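Local atomic coordinates of N-acetylglucosaminidase (Paenibacillus barengoltzii, PDB entry 6INX), a protein that is a family 18 glycoside hydrolase, an N-acetylglucosaminidase that probably cleaves glycosidic bonds at N-acetylglucosamine units of its glycan substrates. Residues V6-V11 and L27-I32; D62-L67 and A102-D107; L177-L182 and K229-A234. All blocks are in the same frame, centred on the assembly; numbering follows the deposited sequence.

Interaction 1 (V6-V11 and L27-I32); sequences VVAGYV and LTHINI
One face of the Y10 ring is covered by N31, whose CB makes a CH-pi contact 3.7 Å from the ring centroid and 23° off the normal. On that face N31 OD1 also hangs near the rim, 3.4 Å from Y10 CE2, with the amide plane inclined at 55° to the ring. Both polar ends reach further: Y10 OH bonds D107, and N31 OD1 accepts from Q181 NE2. A leucine in place of Y10 would probably leave N31 CB without its aromatic face and D107 without this hydroxyl partner. At the edge of the H29 ring, in its plane, lies T28 OG1, hydrogen-bonded to H29 ND1 (2.8 Å); V6 CG1 and A8 CB approach the imidazole obliquely, and W153 and F179 meet it edge-to-face. The two strands are the parallel pair of the first beta-alpha-beta unit of the TIM barrel, with A8, Y10, H29 and N31 facing inward. Their hydrogen bonds alternate regularly, G9 N to H29 O, N31 N to G9 O (2.8 Å) and V11 N to N31 O. At the entry T28 places OG1 between its own N and carbonyl carbon (chi1 66°), where V7 N donates to it at 2.8 Å. V7 O is gripped twice, by T28 N (2.9 Å) and more loosely by H29 N. On the outward face V11 CG2 meets I30 CG2 at 3.7 Å, while L27 CD2 lies beside G9 N.

Interaction 2 (D62-L67 and A102-D107); sequences DLTILL and ALDGVD
L67, D104 and I65 have the largest areas buried between D62-L67 and A102-D107. D104 and I65 form a two-point clasp where the strands come together: D104 N donates to I65 O at 2.7 Å, and D104 OD2 turns back to take I65 N at 2.8 Å through its anti lone pair, in a nearly straight bond (168°). With chi1 at -61° CG lies beside the residue's own N, which lets carboxylate and amide serve the same partner; CB of the aspartate also touches T64 CG2 at 3.8 Å. The other oxygen, OD1, forms a salt bridge with R150, so the carboxylate is held from both of its oxygens. I65 in turn sets CG2 across L103, 4.1 Å from its CD2, the two side chains crossing at about a right angle.

Two residues further on, L67 takes over. Its N donates to G105 O at 3.0 Å and its O receives D107 N at 2.8 Å, the donor standing 42° out of the carbonyl plane, while L67 CB rests on L103 CD1. G105 has backbone angles that call for glycine, and L66 CD2 lies close to its CA; G105 N is buried here with no partner in the model.

D104 and D107 are the first two aspartates of the DXXDXDXE signature of family 18, whose glutamate is the catalytic acid in this family. The D107 carboxylate reaches Y10, S68 and T155. Strand 64-70 continues the sheet on its other edge to strand 29-38, and strand 105-109 to strand 153-159, where W153 packs on T64 and L66; helix 53-59 covers I65, A102 and L103 from outside.

Interaction 3 (L177-L182 and K229-A234); sequences LDFVQL and KIVIGA
L177-L182 and K229-A234 hold neighbouring parallel strands of the TIM barrel, whose short segments are inclined by 24°, with helix 213-222 in the connection between them. Three backbone hydrogen bonds join them in alternation. V180 N donates to K229 O at 2.8 Å, V231 N to V180 O at 3.0 Å, and L182 N to V231 O at 2.8 Å, this last donor lying straight in line with the carbonyl (179°). Beside it, Q181 CA makes a weaker CA-H...O contact with the same V231 O.

A side-chain to backbone bond extends the pairing past the start of the strands. K229 stretches out fully beyond CG and runs back along the segment L177-L182, its CG passing D178 O, until NZ donates to L177 O at 2.8 Å, head-on to the carbonyl. The ammonium also bonds Q174 O, so two backbone oxygens hold it at the end of its reach. D178 turns the other way, toward R138 and H151.

Apolar contacts divide between the two faces of the sheet. Within the barrel, F179 places CG between its own N and carbonyl carbon (chi1 52°), which brings ring atom CD2 to 3.6 Å from V231 CG2; Q181 CG lies in plane at the edge of that ring, and V6, two strands along the barrel wall, reaches V231. On the outer face L182 CD1 meets I230 CG2 at 3.7 Å, the two crossing slantwise beneath helix 213-222, where F220 and V221 pack on them. Past the last bridge the pairing lapses: G233 N lies 3.3 Å from L182 O at a poor angle and bonds T184 OG1 instead.

Overall arrangement
All three contacts are parallel strand pairings in one closed TIM-barrel sheet, and they follow one another along the chain in the order 1, 2, 3. Interactions 1 and 2 have centres about 9 Å apart and share an edge, since strands 29-38 and 64-70 are neighbours; I32 N bonds L66 O there. Strand 153-159 separates interaction 2 from interaction 3, about 15 Å away, and strand 320-324 closes the ring between interactions 3 and 1, whose centres are about 11 Å apart. Across the interior Y10, N31, D107 and Q181 converge, with Y10 OH 3.2 Å from Q181 OE1, so the three pairings contribute to one polar cluster, which probably lies close to the active site.

Interaction 1 (V6-V11 and L27-I32)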
loop_
_atom_site.group_PDB
_atom_site.type_symbol
_atom_site.label_atom_id
_atom_site.label_comp_id
_atom_site.label_asym_id
_atom_site.label_seq_id
_atom_site.Cartn_x
_atom_site.Cartn_y
_atom_site.Cartn_z
ATOM N N VAL A 6 25.895 -14.236 3.219
ATOM C CA VAL A 6 25.834 -13.896 1.801
ATOM C C VAL A 6 26.117 -12.410 1.638
ATOM O O VAL A 6 25.514 -11.571 2.318
ATOM C CB VAL A 6 24.454 -14.252 1.224
ATOM C CG1 VAL A 6 24.282 -13.653 -0.167
ATOM C CG2 VAL A 6 24.246 -15.754 1.190
ATOM N N VAL A 7 27.054 -12.078 0.757
ATOM C CA VAL A 7 27.266 -10.712 0.282
ATOM C C VAL A 7 27.135 -10.786 -1.235
ATOM O O VAL A 7 28.087 -11.152 -1.940
ATOM C CB VAL A 7 28.621 -10.141 0.713
ATOM C CG1 VAL A 7 28.797 -8.720 0.184
ATOM C CG2 VAL A 7 28.765 -10.177 2.238
ATOM N N ALA A 8 25.951 -10.473 -1.751
ATOM C CA ALA A 8 25.619 -10.731 -3.145
ATOM C C ALA A 8 25.412 -9.416 -3.878
ATOM O O ALA A 8 24.630 -8.569 -3.439
ATOM C CB ALA A 8 24.373 -11.609 -3.253
ATOM N N GLY A 9 26.121 -9.237 -4.974
ATOM C CA GLY A 9 25.994 -8.013 -5.735
ATOM C C GLY A 9 25.417 -8.244 -7.116
ATOM O O GLY A 9 25.894 -9.115 -7.853
ATOM N N TYR A 10 24.391 -7.481 -7.478
ATOM C CA TYR A 10 23.989 -7.408 -8.876
ATOM C C TYR A 10 25.025 -6.619 -9.662
ATOM O O TYR A 10 25.441 -5.530 -9.249
ATOM C CB TYR A 10 22.603 -6.770 -9.008
ATOM C CG TYR A 10 21.495 -7.766 -8.743
ATOM C CD1 TYR A 10 20.985 -8.563 -9.766
ATOM C CD2 TYR A 10 20.996 -7.942 -7.460
ATOM C CE1 TYR A 10 19.987 -9.507 -9.511
ATOM C CE2 TYR A 10 20.003 -8.869 -7.194
ATOM C CZ TYR A 10 19.503 -9.649 -8.227
ATOM O OH TYR A 10 18.518 -10.582 -7.942
ATOM N N VAL A 11 25.496 -7.206 -10.758
ATOM C CA VAL A 11 26.442 -6.559 -11.657
ATOM C C VAL A 11 25.889 -6.687 -13.065
ATOM O O VAL A 11 25.684 -7.804 -13.553
ATOM C CB VAL A 11 27.830 -7.212 -11.582
ATOM C CG1 VAL A 11 28.816 -6.431 -12.454
ATOM C CG2 VAL A 11 28.305 -7.291 -10.137
ATOM N N LEU A 27 32.882 -10.147 -2.143
ATOM C CA LEU A 27 31.593 -10.714 -2.502
ATOM C C LEU A 27 31.602 -12.226 -2.320
ATOM O O LEU A 27 32.626 -12.890 -2.506
ATOM C CB LEU A 27 31.281 -10.394 -3.967
ATOM C CG LEU A 27 31.190 -8.908 -4.315
ATOM C CD1 LEU A 27 31.192 -8.702 -5.820
ATOM C CD2 LEU A 27 29.947 -8.305 -3.691
ATOM N N THR A 28 30.448 -12.769 -1.948
ATOM C CA THR A 28 30.245 -14.209 -2.029
ATOM C C THR A 28 29.513 -14.615 -3.294
ATOM O O THR A 28 29.721 -15.727 -3.793
ATOM C CB THR A 28 29.485 -14.733 -0.802
ATOM O OG1 THR A 28 28.152 -14.204 -0.784
ATOM C CG2 THR A 28 30.190 -14.324 0.481
ATOM N N HIS A 29 28.696 -13.719 -3.843
ATOM C CA HIS A 29 27.904 -14.004 -5.028
ATOM C C HIS A 29 27.873 -12.776 -5.925
ATOM O O HIS A 29 27.847 -11.639 -5.449
ATOM C CB HIS A 29 26.445 -14.320 -4.658
ATOM C CG HIS A 29 26.267 -15.605 -3.915
ATOM N ND1 HIS A 29 26.662 -15.766 -2.606
ATOM C CD2 HIS A 29 25.746 -16.792 -4.304
ATOM C CE1 HIS A 29 26.378 -16.995 -2.213
ATOM N NE2 HIS A 29 25.827 -17.639 -3.225
ATOM N N ILE A 30 27.858 -13.017 -7.228
ATOM C CA ILE A 30 27.532 -11.996 -8.212
ATOM C C ILE A 30 26.306 -12.474 -8.972
ATOM O O ILE A 30 26.245 -13.638 -9.376
ATOM C CB ILE A 30 28.701 -11.750 -9.180
ATOM C CG1 ILE A 30 29.815 -10.972 -8.483
ATOM C CG2 ILE A 30 28.226 -11.005 -10.424
ATOM C CD1 ILE A 30 31.089 -10.923 -9.309
ATOM N N ASN A 31 25.321 -11.583 -9.145
ATOM C CA ASN A 31 24.148 -11.829 -9.983
ATOM C C ASN A 31 24.308 -11.007 -11.261
ATOM O O ASN A 31 24.284 -9.772 -11.217
ATOM C CB ASN A 31 22.870 -11.398 -9.271
ATOM C CG ASN A 31 22.675 -12.075 -7.931
ATOM O OD1 ASN A 31 22.287 -11.426 -6.950
ATOM N ND2 ASN A 31 22.917 -13.374 -7.876
ATOM N N ILE A 32 24.475 -11.682 -12.396
ATOM C CA ILE A 32 24.719 -10.975 -13.650
ATOM C C ILE A 32 23.385 -10.556 -14.259
ATOM O O ILE A 32 22.539 -11.401 -14.549
ATOM C CB ILE A 32 25.501 -11.857 -14.629
ATOM C CG1 ILE A 32 26.858 -12.237 -14.050
ATOM C CG2 ILE A 32 25.704 -11.109 -15.940
ATOM C CD1 ILE A 32 27.648 -13.142 -14.979
#

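Interaction 2 (D62-L67 and A102-D107)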
loop_
_atom_site.group_PDB
_atom_site.type_symbol
_atom_site.label_atom_id
_atom_site.label_comp_id
_atom_site.label_asym_id
_atom_site.label_seq_id
_atom_site.Cartn_x
_atom_site.Cartn_y
_atom_site.Cartn_z
ATOM N N ASP A 62 36.070 -18.801 -4.214
ATOM C CA ASP A 62 34.899 -18.990 -3.371
ATOM C C ASP A 62 33.664 -18.272 -3.906
ATOM O O ASP A 62 32.583 -18.406 -3.322
ATOM C CB ASP A 62 35.193 -18.511 -1.946
ATOM C CG ASP A 62 36.194 -19.397 -1.224
ATOM O OD1 ASP A 62 36.377 -20.557 -1.647
ATOM O OD2 ASP A 62 36.796 -18.932 -0.236
ATOM N N LEU A 63 33.803 -17.518 -4.991
ATOM C CA LEU A 63 32.713 -16.707 -5.518
ATOM C C LEU A 63 31.739 -17.574 -6.304
ATOM O O LEU A 63 32.156 -18.409 -7.113
ATOM C CB LEU A 63 33.300 -15.634 -6.433
ATOM C CG LEU A 63 32.368 -14.665 -7.151
ATOM C CD1 LEU A 63 31.691 -13.761 -6.136
ATOM C CD2 LEU A 63 33.160 -13.850 -8.158
ATOM N N THR A 64 30.439 -17.372 -6.068
ATOM C CA THR A 64 29.381 -18.024 -6.835
ATOM C C THR A 64 28.805 -17.007 -7.818
ATOM O O THR A 64 28.412 -15.908 -7.414
ATOM C CB THR A 64 28.283 -18.529 -5.890
ATOM O OG1 THR A 64 28.832 -19.477 -4.965
ATOM C CG2 THR A 64 27.137 -19.190 -6.651
ATOM N N ILE A 65 28.765 -17.366 -9.098
ATOM C CA ILE A 65 28.346 -16.453 -10.161
ATOM C C ILE A 65 27.033 -16.958 -10.737
ATOM O O ILE A 65 26.983 -18.029 -11.354
ATOM C CB ILE A 65 29.415 -16.308 -11.254
ATOM C CG1 ILE A 65 30.738 -15.843 -10.645
ATOM C CG2 ILE A 65 28.959 -15.323 -12.331
ATOM C CD1 ILE A 65 31.830 -15.639 -11.680
ATOM N N LEU A 66 25.968 -16.179 -10.556
ATOM C CA LEU A 66 24.646 -16.533 -11.055
ATOM C C LEU A 66 24.267 -15.651 -12.239
ATOM O O LEU A 66 24.661 -14.481 -12.325
ATOM C CB LEU A 66 23.590 -16.357 -9.957
ATOM C CG LEU A 66 23.918 -17.055 -8.632
ATOM C CD1 LEU A 66 22.863 -16.731 -7.578
ATOM C CD2 LEU A 66 24.056 -18.558 -8.833
ATOM N N LEU A 67 23.495 -16.218 -13.158
ATOM C CA LEU A 67 22.887 -15.422 -14.216
ATOM C C LEU A 67 21.496 -15.019 -13.752
ATOM O O LEU A 67 20.651 -15.890 -13.508
ATOM C CB LEU A 67 22.776 -16.238 -15.500
ATOM C CG LEU A 67 22.005 -15.544 -16.634
ATOM C CD1 LEU A 67 22.752 -14.321 -17.179
ATOM C CD2 LEU A 67 21.718 -16.546 -17.758
ATOM N N ALA A 102 30.807 -20.180 -17.592
ATOM C CA ALA A 102 31.254 -20.497 -16.244
ATOM C C ALA A 102 30.274 -19.929 -15.227
ATOM O O ALA A 102 30.655 -19.170 -14.331
ATOM C CB ALA A 102 32.665 -19.957 -16.005
ATOM N N LEU A 103 29.009 -20.282 -15.381
ATOM C CA LEU A 103 27.954 -19.846 -14.481
ATOM C C LEU A 103 27.664 -20.953 -13.479
ATOM O O LEU A 103 27.681 -22.139 -13.826
ATOM C CB LEU A 103 26.685 -19.531 -15.271
ATOM C CG LEU A 103 26.775 -18.296 -16.164
ATOM C CD1 LEU A 103 25.667 -18.277 -17.211
ATOM C CD2 LEU A 103 26.717 -17.038 -15.312
ATOM N N ASP A 104 27.412 -20.560 -12.232
ATOM C CA ASP A 104 27.125 -21.516 -11.173
ATOM C C ASP A 104 25.640 -21.741 -10.965
ATOM O O ASP A 104 25.265 -22.618 -10.185
ATOM C CB ASP A 104 27.774 -21.059 -9.867
ATOM C CG ASP A 104 29.280 -20.973 -9.982
ATOM O OD1 ASP A 104 29.881 -21.976 -10.429
ATOM O OD2 ASP A 104 29.867 -19.912 -9.676
ATOM N N GLY A 105 24.792 -20.985 -11.641
ATOM C CA GLY A 105 23.366 -21.189 -11.500
ATOM C C GLY A 105 22.599 -20.002 -12.054
ATOM O O GLY A 105 23.157 -19.144 -12.743
ATOM N N VAL A 106 21.320 -19.967 -11.707
ATOM C CA VAL A 106 20.380 -18.994 -12.242
ATOM C C VAL A 106 19.632 -18.336 -11.096
ATOM O O VAL A 106 19.195 -19.008 -10.153
ATOM C CB VAL A 106 19.390 -19.661 -13.222
ATOM C CG1 VAL A 106 18.265 -18.700 -13.626
ATOM C CG2 VAL A 106 20.133 -20.162 -14.444
ATOM N N ASP A 107 19.486 -17.025 -11.180
ATOM C CA ASP A 107 18.638 -16.251 -10.282
ATOM C C ASP A 107 17.449 -15.776 -11.113
ATOM O O ASP A 107 17.617 -14.962 -12.024
ATOM C CB ASP A 107 19.420 -15.059 -9.728
ATOM C CG ASP A 107 18.529 -14.073 -8.992
ATOM O OD1 ASP A 107 17.849 -14.498 -8.036
ATOM O OD2 ASP A 107 18.515 -12.886 -9.380
#

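Interaction 3 (L177-L182 and K229-A234)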
loop_
_atom_site.group_PDB
_atom_site.type_symbol
_atom_site.label_atom_id
_atom_site.label_comp_id
_atom_site.label_asym_id
_atom_site.label_seq_id
_atom_site.Cartn_x
_atom_site.Cartn_y
_atom_site.Cartn_z
ATOM N N LEU A 177 14.950 -23.562 -3.771
ATOM C CA LEU A 177 15.874 -22.445 -3.893
ATOM C C LEU A 177 16.979 -22.513 -2.848
ATOM O O LEU A 177 16.742 -22.904 -1.699
ATOM C CB LEU A 177 15.131 -21.131 -3.696
ATOM C CG LEU A 177 13.944 -20.930 -4.630
ATOM C CD1 LEU A 177 13.310 -19.592 -4.316
ATOM C CD2 LEU A 177 14.389 -21.032 -6.090
ATOM N N ASP A 178 18.183 -22.108 -3.251
ATOM C CA ASP A 178 19.266 -21.961 -2.282
ATOM C C ASP A 178 18.987 -20.815 -1.326
ATOM O O ASP A 178 19.273 -20.914 -0.127
ATOM C CB ASP A 178 20.592 -21.732 -3.003
ATOM C CG ASP A 178 21.031 -22.935 -3.801
ATOM O OD1 ASP A 178 21.763 -23.781 -3.249
ATOM O OD2 ASP A 178 20.633 -23.054 -4.969
ATOM N N PHE A 179 18.462 -19.709 -1.845
ATOM C CA PHE A 179 17.968 -18.634 -0.998
ATOM C C PHE A 179 16.993 -17.781 -1.795
ATOM O O PHE A 179 16.859 -17.924 -3.017
ATOM C CB PHE A 179 19.088 -17.796 -0.359
ATOM C CG PHE A 179 20.113 -17.260 -1.325
ATOM C CD1 PHE A 179 21.356 -17.864 -1.432
ATOM C CD2 PHE A 179 19.866 -16.124 -2.080
ATOM C CE1 PHE A 179 22.318 -17.360 -2.292
ATOM C CE2 PHE A 179 20.828 -15.616 -2.945
ATOM C CZ PHE A 179 22.053 -16.236 -3.048
ATOM N N VAL A 180 16.278 -16.925 -1.060
ATOM C CA VAL A 180 15.307 -15.978 -1.594
ATOM C C VAL A 180 15.850 -14.583 -1.328
ATOM O O VAL A 180 16.065 -14.210 -0.169
ATOM C CB VAL A 180 13.942 -16.147 -0.907
ATOM C CG1 VAL A 180 12.933 -15.106 -1.429
ATOM C CG2 VAL A 180 13.426 -17.564 -1.074
ATOM N N GLN A 181 16.053 -13.798 -2.383
ATOM C CA GLN A 181 16.507 -12.419 -2.227
ATOM C C GLN A 181 15.288 -11.511 -2.183
ATOM O O GLN A 181 14.564 -11.388 -3.174
ATOM C CB GLN A 181 17.413 -12.034 -3.385
ATOM C CG GLN A 181 18.617 -12.931 -3.511
ATOM C CD GLN A 181 19.376 -12.652 -4.769
ATOM O OE1 GLN A 181 18.899 -12.948 -5.868
ATOM N NE2 GLN A 181 20.558 -12.066 -4.631
ATOM N N LEU A 182 15.058 -10.871 -1.044
ATOM C CA LEU A 182 13.949 -9.938 -0.921
ATOM C C LEU A 182 14.396 -8.583 -1.444
ATOM O O LEU A 182 15.348 -7.982 -0.927
ATOM C CB LEU A 182 13.473 -9.820 0.527
ATOM C CG LEU A 182 13.091 -11.108 1.239
ATOM C CD1 LEU A 182 12.573 -10.772 2.636
ATOM C CD2 LEU A 182 12.066 -11.859 0.411
ATOM N N LYS A 229 17.348 -18.810 4.701
ATOM C CA LYS A 229 17.286 -18.608 3.259
ATOM C C LYS A 229 16.958 -17.179 2.850
ATOM O O LYS A 229 16.827 -16.917 1.651
ATOM C CB LYS A 229 16.269 -19.564 2.612
ATOM C CG LYS A 229 16.732 -21.007 2.527
ATOM C CD LYS A 229 15.808 -21.826 1.644
ATOM C CE LYS A 229 16.363 -23.223 1.436
ATOM N NZ LYS A 229 15.485 -24.051 0.569
ATOM N N ILE A 230 16.807 -16.249 3.787
ATOM C CA ILE A 230 16.376 -14.896 3.455
ATOM C C ILE A 230 17.587 -13.989 3.319
ATOM O O ILE A 230 18.345 -13.803 4.275
ATOM C CB ILE A 230 15.386 -14.350 4.491
ATOM C CG1 ILE A 230 14.096 -15.170 4.430
ATOM C CG2 ILE A 230 15.113 -12.878 4.221
ATOM C CD1 ILE A 230 13.023 -14.732 5.403
ATOM N N VAL A 231 17.733 -13.392 2.140
ATOM C CA VAL A 231 18.748 -12.389 1.850
ATOM C C VAL A 231 18.009 -11.068 1.652
ATOM O O VAL A 231 17.102 -10.986 0.817
ATOM C CB VAL A 231 19.544 -12.784 0.596
ATOM C CG1 VAL A 231 20.440 -11.639 0.110
ATOM C CG2 VAL A 231 20.356 -14.059 0.863
ATOM N N ILE A 232 18.358 -10.040 2.437
ATOM C CA ILE A 232 17.667 -8.751 2.311
ATOM C C ILE A 232 18.374 -7.847 1.313
ATOM O O ILE A 232 19.468 -8.165 0.842
ATOM C CB ILE A 232 17.466 -8.049 3.667
ATOM C CG1 ILE A 232 18.820 -7.681 4.287
ATOM C CG2 ILE A 232 16.645 -8.928 4.596
ATOM C CD1 ILE A 232 18.727 -6.679 5.448
ATOM N N GLY A 233 17.758 -6.722 0.971
ATOM C CA GLY A 233 18.237 -5.861 -0.101
ATOM C C GLY A 233 18.703 -4.495 0.364
ATOM O O GLY A 233 18.070 -3.867 1.226
ATOM N N ALA A 234 19.793 -4.029 -0.249
ATOM C CA ALA A 234 20.320 -2.680 -0.112
ATOM C C ALA A 234 20.390 -2.039 -1.486
ATOM O O ALA A 234 20.649 -2.708 -2.493
ATOM C CB ALA A 234 21.735 -2.678 0.491
#